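Local coordinates for protein putative glutathione S-transferase (Corynebacterium glutamicum, PDB 3M1G) that is a putative glutathione transferase of the ECM4-like, omega-related GST family, at residues E227-L230 with S231-Y235; N275-G278 with Y279-L283; E214-K217 with R218-A222; L141-E144 with S145-K148. All blocks are in the same frame, centred on the assembly; numbering follows the deposited sequence.

Contact 1 of 4, residues E227-L230 with S231-Y235; sequences EDRL and STRRY
At the C-terminal end of helix 209-229 the backbone rolls through a type I beta turn from Arg-229 to Thr-232, and the carbonyl of Asp-228, just before the turn, accepts two hydrogen bonds from Ser-231, from its OG and its N. The hydroxyl OG of Ser-231 reaches Asp-228 O at 2.8 Å, tilted modestly from the carbonyl plane, while Ser-231 N comes from well above that plane at 3.2 Å from the same Asp-228 O. A water joins Asp-228 O to Thr-232 OG1. One residue on, NH1 of Arg-233 donates to Arg-229 O over 3.1 Å, in the carbonyl plane and on a lone pair. The extended chains of Arg-229 and Arg-233 let their guanidinium groups stack, planes 22° apart and centres 4.1 Å apart. The salt bridge of Arg-229 NH2 to Glu-184 would be expected to ease this like-charge approach; Arg-229 NE bonds Leu-236 O, and Arg-233 NH2 holds a glycerol, probably a crystallisation molecule. On the buried side, CD2 of Leu-230 packs 3.5 Å from Tyr-235 C, while Leu-230 also touches Leu-276 and Tyr-279 of helix 274-284. By this type I turn helix 209-229 runs out into the loop towards helix 243-253 of the helical GST C-terminal domain.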
loop_
_atom_site.group_PDB
_atom_site.type_symbol
_atom_site.label_atom_id
_atom_site.label_comp_id
_atom_site.label_asym_id
_atom_site.label_seq_id
_atom_site.Cartn_x
_atom_site.Cartn_y
_atom_site.Cartn_z
ATOM N N GLU A 227 -6.161 14.849 10.395
ATOM C CA GLU A 227 -5.291 15.606 9.498
ATOM C C GLU A 227 -5.633 17.105 9.624
ATOM O O GLU A 227 -4.747 17.974 9.703
ATOM C CB GLU A 227 -5.466 15.098 8.065
ATOM C CG GLU A 227 -4.814 15.949 6.992
ATOM C CD GLU A 227 -3.313 15.829 7.002
ATOM O OE1 GLU A 227 -2.806 14.855 7.624
ATOM O OE2 GLU A 227 -2.650 16.701 6.388
ATOM N N ASP A 228 -6.919 17.404 9.680
ATOM C CA ASP A 228 -7.355 18.787 9.862
ATOM C C ASP A 228 -7.111 19.314 11.282
ATOM O O ASP A 228 -6.722 20.462 11.458
ATOM C CB ASP A 228 -8.835 18.918 9.526
ATOM C CG ASP A 228 -9.346 20.369 9.644
ATOM O OD1 ASP A 228 -8.916 21.245 8.874
ATOM O OD2 ASP A 228 -10.150 20.632 10.535
ATOM N N ARG A 229 -7.336 18.495 12.309
ATOM C CA ARG A 229 -7.066 18.935 13.668
ATOM C C ARG A 229 -5.580 19.316 13.858
ATOM O O ARG A 229 -5.242 20.287 14.550
ATOM C CB ARG A 229 -7.451 17.830 14.666
ATOM C CG ARG A 229 -7.412 18.272 16.104
ATOM C CD ARG A 229 -7.842 17.199 17.063
ATOM N NE ARG A 229 -7.585 17.627 18.432
ATOM C CZ ARG A 229 -8.421 18.336 19.185
ATOM N NH1 ARG A 229 -9.622 18.680 18.742
ATOM N NH2 ARG A 229 -8.044 18.682 20.408
ATOM N N LEU A 230 -4.703 18.523 13.271
ATOM C CA LEU A 230 -3.255 18.692 13.407
ATOM C C LEU A 230 -2.682 19.699 12.401
ATOM O O LEU A 230 -1.480 19.932 12.390
ATOM C CB LEU A 230 -2.558 17.328 13.270
ATOM C CG LEU A 230 -2.777 16.349 14.428
ATOM C CD1 LEU A 230 -2.337 14.925 14.063
ATOM C CD2 LEU A 230 -2.038 16.849 15.670
ATOM N N SER A 231 -3.531 20.334 11.602
ATOM C CA SER A 231 -3.055 21.437 10.777
ATOM C C SER A 231 -2.826 22.714 11.598
ATOM O O SER A 231 -2.024 23.554 11.194
ATOM C CB SER A 231 -4.022 21.729 9.609
ATOM O OG SER A 231 -5.196 22.340 10.136
ATOM N N THR A 232 -3.515 22.875 12.729
ATOM C CA THR A 232 -3.350 24.079 13.540
ATOM C C THR A 232 -2.789 23.851 14.961
ATOM O O THR A 232 -2.622 24.791 15.700
ATOM C CB THR A 232 -4.673 24.829 13.668
ATOM O OG1 THR A 232 -5.635 23.990 14.321
ATOM C CG2 THR A 232 -5.202 25.311 12.276
ATOM N N ARG A 233 -2.524 22.607 15.333
ATOM C CA ARG A 233 -2.022 22.242 16.645
ATOM C C ARG A 233 -0.797 21.365 16.387
ATOM O O ARG A 233 -0.846 20.492 15.507
ATOM C CB ARG A 233 -3.053 21.384 17.367
ATOM C CG ARG A 233 -4.379 22.067 17.707
ATOM C CD ARG A 233 -5.392 21.019 18.166
ATOM N NE ARG A 233 -6.702 21.607 18.473
ATOM C CZ ARG A 233 -7.573 22.007 17.556
ATOM N NH1 ARG A 233 -7.331 21.905 16.243
ATOM N NH2 ARG A 233 -8.706 22.507 17.953
ATOM N N ARG A 234 0.271 21.540 17.158
ATOM C CA ARG A 234 1.429 20.682 16.953
ATOM C C ARG A 234 1.137 19.195 17.270
ATOM O O ARG A 234 1.485 18.305 16.483
ATOM C CB ARG A 234 2.635 21.169 17.763
ATOM C CG ARG A 234 3.809 20.261 17.537
ATOM C CD ARG A 234 5.050 20.935 17.398
ATOM N NE ARG A 234 6.190 20.032 17.281
ATOM C CZ ARG A 234 7.428 20.436 17.544
ATOM N NH1 ARG A 234 7.641 21.684 17.971
ATOM N NH2 ARG A 234 8.441 19.604 17.466
ATOM N N TYR A 235 0.493 18.948 18.412
ATOM C CA TYR A 235 0.082 17.616 18.831
ATOM C C TYR A 235 -1.426 17.655 19.058
ATOM O O TYR A 235 -2.035 18.711 18.937
ATOM C CB TYR A 235 0.834 17.215 20.099
ATOM C CG TYR A 235 2.345 17.311 19.955
ATOM C CD1 TYR A 235 3.050 16.411 19.178
ATOM C CD2 TYR A 235 3.053 18.327 20.565
ATOM C CE1 TYR A 235 4.433 16.497 19.028
ATOM C CE2 TYR A 235 4.431 18.437 20.428
ATOM C CZ TYR A 235 5.113 17.514 19.679
ATOM O OH TYR A 235 6.467 17.630 19.540
HETATM O O HOH W 1 -7.486 22.645 12.977
#

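Contact 2 of 4, residues N275-G278 with Y279-L283; sequences NLWG and YLRDL
Arg-281 lays its guanidinium over the indole of Trp-277, one turn earlier in helix 274-284, with the two planes only 9° apart. The guanidinium lies over the five-membered ring and the methylene CD over the six-membered ring: Arg-281 CZ stands 3.6 Å from the centroid of the five-membered ring of Trp-277, a cation-pi contact over the face, and CD of Arg-281 lies 3.7 Å from the centroid of the six-membered ring of Trp-277 as a CH-pi contact. Two torsions put it there. CG of Arg-281 is anti to its carbonyl carbon (chi1 -75°), and a bend at chi3 (-70°) folds the end of the chain back across the ring, while Trp-277 swings CG away from its own N to present that face. The same bend delivers NE to Trp-277 O at 3.2 Å, from above the carbonyl plane, whereas Arg-281 N, the ordinary helix donor, reaches that oxygen at 3.1 Å from the other face. Leu-280 CD2 meets the indole at its edge, 4.0 Å from Trp-277 CZ3, and Phe-324 adds an edge-to-face ring contact. Gly-278 brings its CA obliquely to the guanidinium. Tyr-279 packs on Leu-248 and Leu-252 of helix 243-253, and its OH bonds Asp-245. Thr-326 and a glycerol take up the remaining NH2 and NH1 of Arg-281. The guanidinium is thus fixed in rotation by a carbonyl, a hydroxyl and a ring face, and the nearby pi cloud and carbonyl would be expected to favour its positive charge.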
loop_
_atom_site.group_PDB
_atom_site.type_symbol
_atom_site.label_atom_id
_atom_site.label_comp_id
_atom_site.label_asym_id
_atom_site.label_seq_id
_atom_site.Cartn_x
_atom_site.Cartn_y
_atom_site.Cartn_z
ATOM N N ASN A 275 0.039 16.631 7.341
ATOM C CA ASN A 275 0.060 16.875 8.779
ATOM C C ASN A 275 0.285 15.615 9.606
ATOM O O ASN A 275 1.133 15.623 10.513
ATOM C CB ASN A 275 -1.179 17.615 9.233
ATOM C CG ASN A 275 -1.217 19.009 8.692
ATOM O OD1 ASN A 275 -0.332 19.798 8.967
ATOM N ND2 ASN A 275 -2.190 19.296 7.868
ATOM N N LEU A 276 -0.419 14.532 9.282
ATOM C CA LEU A 276 -0.222 13.274 10.019
ATOM C C LEU A 276 1.200 12.785 9.878
ATOM O O LEU A 276 1.759 12.234 10.838
ATOM C CB LEU A 276 -1.188 12.178 9.556
ATOM C CG LEU A 276 -2.652 12.401 10.000
ATOM C CD1 LEU A 276 -3.591 11.427 9.231
ATOM C CD2 LEU A 276 -2.783 12.206 11.473
ATOM N N TRP A 277 1.778 12.928 8.684
ATOM C CA TRP A 277 3.137 12.415 8.453
ATOM C C TRP A 277 4.213 13.219 9.191
ATOM O O TRP A 277 5.154 12.637 9.725
ATOM C CB TRP A 277 3.440 12.373 6.962
ATOM C CG TRP A 277 4.795 11.895 6.530
ATOM C CD1 TRP A 277 5.546 12.478 5.585
ATOM C CD2 TRP A 277 5.549 10.725 6.975
ATOM N NE1 TRP A 277 6.717 11.786 5.402
ATOM C CE2 TRP A 277 6.756 10.716 6.243
ATOM C CE3 TRP A 277 5.331 9.716 7.921
ATOM C CZ2 TRP A 277 7.733 9.713 6.393
ATOM C CZ3 TRP A 277 6.327 8.731 8.112
ATOM C CH2 TRP A 277 7.505 8.743 7.342
ATOM N N GLY A 278 4.085 14.543 9.183
ATOM C CA GLY A 278 4.922 15.422 10.008
ATOM C C GLY A 278 4.803 15.076 11.482
ATOM O O GLY A 278 5.807 14.873 12.167
ATOM N N TYR A 279 3.566 14.955 11.957
ATOM C CA TYR A 279 3.279 14.543 13.353
ATOM C C TYR A 279 3.877 13.188 13.712
ATOM O O TYR A 279 4.513 13.026 14.752
ATOM C CB TYR A 279 1.761 14.589 13.539
ATOM C CG TYR A 279 1.153 13.940 14.775
ATOM C CD1 TYR A 279 1.023 14.635 15.945
ATOM C CD2 TYR A 279 0.664 12.630 14.725
ATOM C CE1 TYR A 279 0.422 14.063 17.048
ATOM C CE2 TYR A 279 0.053 12.047 15.822
ATOM C CZ TYR A 279 -0.065 12.783 16.986
ATOM O OH TYR A 279 -0.672 12.248 18.095
ATOM N N LEU A 280 3.675 12.199 12.852
ATOM C CA LEU A 280 4.233 10.876 13.080
ATOM C C LEU A 280 5.736 10.872 13.192
ATOM O O LEU A 280 6.312 10.224 14.075
ATOM C CB LEU A 280 3.758 9.894 12.006
ATOM C CG LEU A 280 4.262 8.434 12.096
ATOM C CD1 LEU A 280 4.020 7.790 13.469
ATOM C CD2 LEU A 280 3.652 7.561 10.907
ATOM N N ARG A 281 6.408 11.604 12.318
ATOM C CA ARG A 281 7.861 11.685 12.381
ATOM C C ARG A 281 8.356 12.382 13.666
ATOM O O ARG A 281 9.337 11.938 14.291
ATOM C CB ARG A 281 8.402 12.399 11.137
ATOM C CG ARG A 281 8.361 11.509 9.882
ATOM C CD ARG A 281 8.828 12.245 8.669
ATOM N NE ARG A 281 7.876 13.260 8.254
ATOM C CZ ARG A 281 8.101 14.163 7.298
ATOM N NH1 ARG A 281 7.135 15.000 6.948
ATOM N NH2 ARG A 281 9.277 14.217 6.679
ATOM N N ASP A 282 7.691 13.477 14.026
ATOM C CA ASP A 282 7.986 14.299 15.235
ATOM C C ASP A 282 7.914 13.385 16.477
ATOM O O ASP A 282 8.836 13.306 17.265
ATOM C CB ASP A 282 6.935 15.431 15.245
ATOM C CG ASP A 282 7.152 16.517 16.328
ATOM O OD1 ASP A 282 8.146 16.514 17.055
ATOM O OD2 ASP A 282 6.299 17.429 16.390
ATOM N N LEU A 283 6.846 12.617 16.602
ATOM C CA LEU A 283 6.712 11.659 17.704
ATOM C C LEU A 283 7.751 10.547 17.636
ATOM O O LEU A 283 8.406 10.239 18.646
ATOM C CB LEU A 283 5.316 11.048 17.706
ATOM C CG LEU A 283 4.128 11.962 18.046
ATOM C CD1 LEU A 283 2.843 11.134 18.008
ATOM C CD2 LEU A 283 4.328 12.649 19.443
#

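Contact 3 of 4, residues E214-K217 with R218-A222; sequences EAYK and RLWVA
Arg-218 opens the segment 218-222 within the long helix 209-229 of the GST C-terminal domain, a regular alpha helix in which each residue reaches back four places. Its backbone N bonds Glu-214 O at 3.1 Å, and its aliphatic CG passes 3.6 Å from Glu-214 OE2, the two side chains crossing obliquely, their charged atoms not in contact: the carboxylate oxygen OE2 of Glu-214 is 5.4 Å from Arg-218 NE. The chain of Arg-218 bends at chi3 (63°) and goes instead to a salt bridge with Glu-195 of helix 182-197. Leu-219 donates from N to Ala-215 O, and its CB lies against the carbonyls of Ala-215 and Tyr-216; its end faces Val-200 and Cys-265, and Ala-215 packs on Arg-202 and Thr-203 of helix 199-204. Trp-220 follows with the one aromatic contact of the turn. CG of Trp-220 is anti to its carbonyl carbon (chi1 -76°), which sends the pyrrole side of the indole over the face of Tyr-216, edge toward face, with planes at 51° and centroids of the Tyr-216 ring and the five-membered ring of Trp-220 4.7 Å apart. The approach is centred on CD1 of Trp-220, 3.8 Å from Tyr-216 CE2. NE1 of Trp-220 has its bond to Cys-265 O, and Tyr-216 packs on Val-317 of the second subunit, so the Tyr-216 ring reaches the second subunit. Val-221 turns a more exposed face outward, with N bonded to Lys-217 O and CG2 at 3.5 Å from the same Lys-217 O.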
loop_
_atom_site.group_PDB
_atom_site.type_symbol
_atom_site.label_atom_id
_atom_site.label_comp_id
_atom_site.label_asym_id
_atom_site.label_seq_id
_atom_site.Cartn_x
_atom_site.Cartn_y
_atom_site.Cartn_z
ATOM N N GLU A 214 -17.885 -0.263 4.983
ATOM C CA GLU A 214 -18.331 0.630 6.046
ATOM C C GLU A 214 -17.205 0.968 7.013
ATOM O O GLU A 214 -17.057 2.107 7.414
ATOM C CB GLU A 214 -19.534 0.031 6.807
ATOM C CG GLU A 214 -20.174 1.051 7.797
ATOM C CD GLU A 214 -20.349 2.440 7.110
ATOM O OE1 GLU A 214 -20.945 2.498 5.962
ATOM O OE2 GLU A 214 -19.814 3.444 7.683
ATOM N N ALA A 215 -16.427 -0.021 7.403
ATOM C CA ALA A 215 -15.347 0.201 8.304
ATOM C C ALA A 215 -14.305 1.139 7.680
ATOM O O ALA A 215 -13.787 2.037 8.343
ATOM C CB ALA A 215 -14.729 -1.129 8.705
ATOM N N TYR A 216 -14.033 0.950 6.388
ATOM C CA TYR A 216 -13.081 1.793 5.681
ATOM C C TYR A 216 -13.531 3.251 5.654
ATOM O O TYR A 216 -12.718 4.172 5.868
ATOM C CB TYR A 216 -12.872 1.240 4.263
ATOM C CG TYR A 216 -12.120 2.074 3.284
ATOM C CD1 TYR A 216 -12.738 3.108 2.628
ATOM C CD2 TYR A 216 -10.796 1.782 2.963
ATOM C CE1 TYR A 216 -12.081 3.856 1.662
ATOM C CE2 TYR A 216 -10.103 2.540 2.015
ATOM C CZ TYR A 216 -10.766 3.564 1.372
ATOM O OH TYR A 216 -10.143 4.299 0.426
ATOM N N LYS A 217 -14.808 3.451 5.370
ATOM C CA LYS A 217 -15.359 4.773 5.314
ATOM C C LYS A 217 -15.197 5.453 6.666
ATOM O O LYS A 217 -14.737 6.573 6.725
ATOM C CB LYS A 217 -16.839 4.718 4.949
ATOM C CG LYS A 217 -17.435 6.042 4.521
ATOM C CD LYS A 217 -18.970 5.911 4.432
ATOM C CE LYS A 217 -19.636 7.133 3.821
ATOM N NZ LYS A 217 -21.147 7.102 4.076
ATOM N N ARG A 218 -15.550 4.760 7.739
ATOM C CA ARG A 218 -15.386 5.313 9.090
ATOM C C ARG A 218 -13.942 5.675 9.405
ATOM O O ARG A 218 -13.662 6.739 9.958
ATOM C CB ARG A 218 -15.947 4.354 10.151
ATOM C CG ARG A 218 -17.489 4.398 10.241
ATOM C CD ARG A 218 -18.027 3.311 11.174
ATOM N NE ARG A 218 -17.584 3.480 12.577
ATOM C CZ ARG A 218 -17.889 2.632 13.560
ATOM N NH1 ARG A 218 -18.586 1.533 13.306
ATOM N NH2 ARG A 218 -17.477 2.852 14.785
ATOM N N LEU A 219 -13.013 4.802 9.047
ATOM C CA LEU A 219 -11.604 5.051 9.336
ATOM C C LEU A 219 -11.147 6.355 8.669
ATOM O O LEU A 219 -10.466 7.187 9.285
ATOM C CB LEU A 219 -10.743 3.870 8.858
ATOM C CG LEU A 219 -9.237 4.036 8.870
ATOM C CD1 LEU A 219 -8.704 4.181 10.296
ATOM C CD2 LEU A 219 -8.545 2.834 8.148
ATOM N N TRP A 220 -11.529 6.543 7.416
ATOM C CA TRP A 220 -11.029 7.693 6.669
ATOM C C TRP A 220 -11.696 9.024 7.008
ATOM O O TRP A 220 -11.053 10.072 6.895
ATOM C CB TRP A 220 -10.994 7.380 5.133
ATOM C CG TRP A 220 -9.796 6.497 4.888
ATOM C CD1 TRP A 220 -9.787 5.138 4.710
ATOM C CD2 TRP A 220 -8.438 6.902 4.894
ATOM N NE1 TRP A 220 -8.503 4.681 4.622
ATOM C CE2 TRP A 220 -7.651 5.738 4.736
ATOM C CE3 TRP A 220 -7.797 8.140 5.009
ATOM C CZ2 TRP A 220 -6.278 5.781 4.656
ATOM C CZ3 TRP A 220 -6.414 8.179 4.954
ATOM C CH2 TRP A 220 -5.674 7.009 4.785
ATOM N N VAL A 221 -12.964 8.991 7.416
ATOM C CA VAL A 221 -13.618 10.181 7.987
ATOM C C VAL A 221 -12.792 10.626 9.218
ATOM O O VAL A 221 -12.493 11.819 9.369
ATOM C CB VAL A 221 -15.090 9.899 8.419
ATOM C CG1 VAL A 221 -15.593 10.965 9.375
ATOM C CG2 VAL A 221 -16.065 9.797 7.174
ATOM N N ALA A 222 -12.383 9.678 10.055
ATOM C CA ALA A 222 -11.624 10.037 11.249
ATOM C C ALA A 222 -10.190 10.476 10.926
ATOM O O ALA A 222 -9.696 11.443 11.510
ATOM C CB ALA A 222 -11.620 8.889 12.280
#

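Contact 4 of 4, residues L141-E144 with S145-K148; sequences LVEE and SSKK
Glu-143 holds the tight part of this turn: its extended chain, with CG anti to the backbone N (chi1 176°), brings OE1 onto Ser-146 OG at 2.5 Å, a short bond met on the anti side of the carboxylate. Ser-146 OG in turn accepts from Lys-148 N at 3.1 Å, an ST turn, so one hydroxyl ties the acid to the backbone of the loop. Glu-143 N donates to Lys-148 O at 2.9 Å, and Val-142 CA lies 3.5 Å from that same Lys-148 O. Two weak bonds, from Lys-147 N and Ser-146 N, converge on Glu-143 O. The other carboxylate oxygen, Glu-143 OE2, has a salt bridge to Arg-61. The outer side is looser. Ser-145 meets the carboxylate through a water that bridges its OG and Glu-143 OE2, and Lys-147 lays its CD at 3.6 Å from Glu-144 O while its chain bends out to solvent. The reversal joins strand 140-143 to strand 149-151, antiparallel neighbours in the sheet of the thioredoxin-like domain. Strand 62-66 flanks strand 140-143 on its other side, Leu-141 packs against helix 154-163, and Trp-55 of strand 53-56 touches Glu-143 and Lys-148.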
loop_
_atom_site.group_PDB
_atom_site.type_symbol
_atom_site.label_atom_id
_atom_site.label_comp_id
_atom_site.label_asym_id
_atom_site.label_seq_id
_atom_site.Cartn_x
_atom_site.Cartn_y
_atom_site.Cartn_z
ATOM N N LEU A 141 -0.363 -5.855 33.981
ATOM C CA LEU A 141 0.520 -5.728 35.152
ATOM C C LEU A 141 0.328 -6.965 36.013
ATOM O O LEU A 141 -0.809 -7.368 36.312
ATOM C CB LEU A 141 0.243 -4.429 35.925
ATOM C CG LEU A 141 0.654 -3.125 35.229
ATOM C CD1 LEU A 141 -0.052 -1.947 35.940
ATOM C CD2 LEU A 141 2.187 -3.010 35.319
ATOM N N VAL A 142 1.455 -7.607 36.324
ATOM C CA VAL A 142 1.495 -8.882 37.013
ATOM C C VAL A 142 2.292 -8.752 38.322
ATOM O O VAL A 142 3.355 -8.134 38.336
ATOM C CB VAL A 142 2.178 -9.938 36.105
ATOM C CG1 VAL A 142 2.322 -11.241 36.803
ATOM C CG2 VAL A 142 1.331 -10.125 34.788
ATOM N N GLU A 143 1.776 -9.326 39.407
ATOM C CA GLU A 143 2.519 -9.368 40.659
ATOM C C GLU A 143 3.595 -10.425 40.514
ATOM O O GLU A 143 3.257 -11.601 40.358
ATOM C CB GLU A 143 1.599 -9.671 41.851
ATOM C CG GLU A 143 2.363 -9.814 43.167
ATOM C CD GLU A 143 1.482 -10.006 44.373
ATOM O OE1 GLU A 143 0.681 -10.970 44.415
ATOM O OE2 GLU A 143 1.637 -9.215 45.329
ATOM N N GLU A 144 4.865 -10.021 40.506
ATOM C CA GLU A 144 5.977 -10.960 40.263
ATOM C C GLU A 144 6.004 -12.179 41.190
ATOM O O GLU A 144 6.227 -13.278 40.744
ATOM C CB GLU A 144 7.331 -10.269 40.390
ATOM C CG GLU A 144 7.805 -9.492 39.155
ATOM C CD GLU A 144 9.043 -8.641 39.482
ATOM O OE1 GLU A 144 9.672 -8.916 40.520
ATOM O OE2 GLU A 144 9.395 -7.705 38.742
ATOM N N SER A 145 5.793 -11.991 42.480
ATOM C CA SER A 145 5.948 -13.115 43.414
ATOM C C SER A 145 4.890 -14.201 43.232
ATOM O O SER A 145 5.176 -15.368 43.401
ATOM C CB SER A 145 5.913 -12.627 44.861
ATOM O OG SER A 145 4.647 -12.077 45.188
ATOM N N SER A 146 3.661 -13.806 42.938
ATOM C CA SER A 146 2.528 -14.732 42.896
ATOM C C SER A 146 2.113 -15.062 41.466
ATOM O O SER A 146 1.273 -15.911 41.262
ATOM C CB SER A 146 1.324 -14.080 43.578
ATOM O OG SER A 146 0.911 -12.925 42.813
ATOM N N LYS A 147 2.648 -14.341 40.485
ATOM C CA LYS A 147 2.132 -14.354 39.126
ATOM C C LYS A 147 0.655 -14.016 38.954
ATOM O O LYS A 147 0.108 -14.291 37.904
ATOM C CB LYS A 147 2.400 -15.712 38.447
ATOM C CG LYS A 147 3.776 -15.824 37.848
ATOM C CD LYS A 147 4.831 -16.024 38.904
ATOM C CE LYS A 147 6.165 -16.437 38.273
ATOM N NZ LYS A 147 6.121 -17.787 37.601
ATOM N N LYS A 148 -0.010 -13.419 39.931
ATOM C CA LYS A 148 -1.390 -13.015 39.698
ATOM C C LYS A 148 -1.439 -11.819 38.738
ATOM O O LYS A 148 -0.653 -10.868 38.855
ATOM C CB LYS A 148 -2.092 -12.565 40.967
ATOM C CG LYS A 148 -2.436 -13.611 42.008
ATOM C CD LYS A 148 -3.518 -13.017 42.993
ATOM C CE LYS A 148 -4.931 -12.841 42.274
ATOM N NZ LYS A 148 -5.184 -11.521 41.569
HETATM O O HOH W 2 4.579 -9.527 46.520
#

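Contacts 1 and 2 meet directly, their centres about 10 Å apart: Arg-234 NE and Asp-282 OD2 form a salt bridge of 2.8 Å, and Glu-227 OE2 lies 2.9 Å from Asn-275 N, probably a hydrogen bond at the start of helix 274-284. Contact 3 sits earlier on the helix that contact 1 closes, their centres about 19 Å apart. It lies nearest the predicted functional tyrosines: between side chains, Leu-219 is about 7 Å from Tyr-259, a predicted pKa-lowering site, and Ala-215 about 9 Å from Tyr-201, the predicted proton donor/acceptor; Leu-280 of contact 2 is about 10 Å from Tyr-259. Contact 4, in the thioredoxin-like domain, is about 37 to 41 Å from the others, centre to centre.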